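Local coordinates for protein aspartate aminotransferase (Thermotoga maritima, PDB 1O4S) that transfers the amino group of L-aspartate to 2-oxoglutarate, giving oxaloacetate and L-glutamate, with pyridoxal 5'-phosphate as cofactor, at residues B[311-314]-B[315-318]. Numbering follows the deposited sequence.
Sequences ERLK and KMGV
Leu313 and Met316 both turn CG anti to their own carbonyl carbon (chi1 -78° and -65°), and this brings the leucine CD2 beside the thioether. CD2 lies 3.9 Å from Met316 SD and about as far from its CE. Val318 meets the same methyl, with CG2 4.0 Å from Leu313 CD2. The three side chains sit at the C-terminal end of helix 296-315 and in the loop that follows. Lys315 N still makes a helical bond to Glu311 O, and Met316 N one to Arg312 O. Gly317 then takes a positive phi of 75°, and the helix closes in a Schellman motif. Val318 N reaches back to Leu313 O at 3.0 Å, and Gly317 N to Lys314 O at 2.9 Å. The second donor sits well above the carbonyl plane. A water also donates to Lys314 O and joins it to Val318 O. The apolar side chains face helix 372-386 of the small domain, where Leu313 touches Leu379 and Met316 touches Leu386. An alanine in place of Met316 would probably open a gap beside Leu313 CD2 and cost the contact with Leu386. Arg312 points its guanidinium to the same helix, in salt bridges to Asp380 and Glu383. These carboxylates probably offset the like charge of Lys315, whose NZ lies 4.2 Å from Arg312 NE.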
ATOM      1  N   GLU B 311     -11.238  37.492  -2.914  1.00 34.19           N
ATOM      2  CA  GLU B 311     -11.416  38.918  -3.220  1.00 35.21           C
ATOM      3  C   GLU B 311     -10.894  39.237  -4.616  1.00 34.96           C
ATOM      4  O   GLU B 311     -11.555  39.896  -5.398  1.00 35.16           O
ATOM      5  CB  GLU B 311     -10.739  39.843  -2.194  1.00 35.56           C
ATOM      6  CG  GLU B 311     -10.759  41.315  -2.660  1.00 39.59           C
ATOM      7  CD  GLU B 311     -10.570  42.365  -1.558  1.00 44.66           C
ATOM      8  OE1 GLU B 311     -10.707  43.584  -1.879  1.00 46.43           O
ATOM      9  OE2 GLU B 311     -10.278  41.988  -0.387  1.00 48.29           O
ATOM     10  N   ARG B 312      -9.704  38.768  -4.925  1.00 35.12           N
ATOM     11  CA  ARG B 312      -9.068  39.085  -6.187  1.00 35.64           C
ATOM     12  C   ARG B 312      -9.870  38.616  -7.410  1.00 35.38           C
ATOM     13  O   ARG B 312     -10.056  39.375  -8.370  1.00 35.51           O
ATOM     14  CB  ARG B 312      -7.679  38.475  -6.206  1.00 36.49           C
ATOM     15  CG  ARG B 312      -6.802  39.017  -7.257  1.00 39.05           C
ATOM     16  CD  ARG B 312      -6.433  40.470  -7.073  1.00 41.78           C
ATOM     17  NE  ARG B 312      -5.004  40.552  -7.312  1.00 46.05           N
ATOM     18  CZ  ARG B 312      -4.418  40.580  -8.508  1.00 47.28           C
ATOM     19  NH1 ARG B 312      -5.118  40.619  -9.637  1.00 46.45           N
ATOM     20  NH2 ARG B 312      -3.095  40.606  -8.560  1.00 49.02           N
ATOM     21  N   LEU B 313     -10.380  37.392  -7.347  1.00 34.91           N
ATOM     22  CA  LEU B 313     -11.065  36.786  -8.481  1.00 34.80           C
ATOM     23  C   LEU B 313     -12.435  37.403  -8.714  1.00 34.94           C
ATOM     24  O   LEU B 313     -12.819  37.583  -9.862  1.00 33.89           O
ATOM     25  CB  LEU B 313     -11.193  35.269  -8.307  1.00 34.28           C
ATOM     26  CG  LEU B 313      -9.909  34.505  -8.608  1.00 34.55           C
ATOM     27  CD1 LEU B 313     -10.042  33.039  -8.207  1.00 32.77           C
ATOM     28  CD2 LEU B 313      -9.504  34.633 -10.076  1.00 34.27           C
ATOM     29  N   LYS B 314     -13.162  37.671  -7.629  1.00 36.04           N
ATOM     30  CA  LYS B 314     -14.406  38.457  -7.645  1.00 37.97           C
ATOM     31  C   LYS B 314     -14.234  39.761  -8.448  1.00 38.28           C
ATOM     32  O   LYS B 314     -14.996  40.043  -9.385  1.00 38.56           O
ATOM     33  CB  LYS B 314     -14.837  38.832  -6.209  1.00 38.54           C
ATOM     34  CG  LYS B 314     -15.611  37.759  -5.429  1.00 40.85           C
ATOM     35  CD  LYS B 314     -16.479  38.374  -4.281  1.00 43.89           C
ATOM     36  CE  LYS B 314     -17.787  39.053  -4.801  1.00 44.98           C
ATOM     37  NZ  LYS B 314     -18.718  39.573  -3.730  1.00 44.87           N
ATOM     38  N   LYS B 315     -13.220  40.525  -8.051  1.00 38.70           N
ATOM     39  CA  LYS B 315     -12.804  41.779  -8.681  1.00 39.66           C
ATOM     40  C   LYS B 315     -12.551  41.659 -10.198  1.00 39.23           C
ATOM     41  O   LYS B 315     -12.918  42.551 -10.954  1.00 39.16           O
ATOM     42  CB  LYS B 315     -11.550  42.280  -7.933  1.00 40.13           C
ATOM     43  CG  LYS B 315     -10.813  43.494  -8.491  1.00 42.67           C
ATOM     44  CD  LYS B 315      -9.798  44.004  -7.418  1.00 46.14           C
ATOM     45  CE  LYS B 315      -8.520  44.649  -8.004  1.00 47.65           C
ATOM     46  NZ  LYS B 315      -7.283  44.105  -7.319  1.00 48.21           N
ATOM     47  N   MET B 316     -11.952  40.553 -10.628  1.00 38.87           N
ATOM     48  CA  MET B 316     -11.690  40.277 -12.045  1.00 39.11           C
ATOM     49  C   MET B 316     -12.940  39.794 -12.831  1.00 38.25           C
ATOM     50  O   MET B 316     -12.866  39.526 -14.039  1.00 37.63           O
ATOM     51  CB  MET B 316     -10.611  39.189 -12.163  1.00 39.72           C
ATOM     52  CG  MET B 316      -9.232  39.560 -11.635  1.00 42.42           C
ATOM     53  SD  MET B 316      -8.111  38.082 -11.363  1.00 46.57           S
ATOM     54  CE  MET B 316      -8.467  37.257 -12.907  1.00 42.62           C
ATOM     55  N   GLY B 317     -14.073  39.660 -12.145  1.00 37.53           N
ATOM     56  CA  GLY B 317     -15.294  39.164 -12.753  1.00 37.11           C
ATOM     57  C   GLY B 317     -15.299  37.663 -12.993  1.00 36.72           C
ATOM     58  O   GLY B 317     -16.028  37.168 -13.851  1.00 36.14           O
ATOM     59  N   VAL B 318     -14.488  36.921 -12.242  1.00 36.57           N
ATOM     60  CA  VAL B 318     -14.430  35.465 -12.391  1.00 36.27           C
ATOM     61  C   VAL B 318     -15.535  34.844 -11.528  1.00 36.03           C
ATOM     62  O   VAL B 318     -15.848  35.342 -10.435  1.00 35.65           O
ATOM     63  CB  VAL B 318     -13.003  34.924 -12.060  1.00 36.96           C
ATOM     64  CG1 VAL B 318     -12.987  33.404 -11.886  1.00 36.55           C
ATOM     65  CG2 VAL B 318     -12.004  35.361 -13.151  1.00 37.20           C
TER
HETATM   66  O   HOH W   1     -16.924  38.199 -10.032  1.00 53.76           O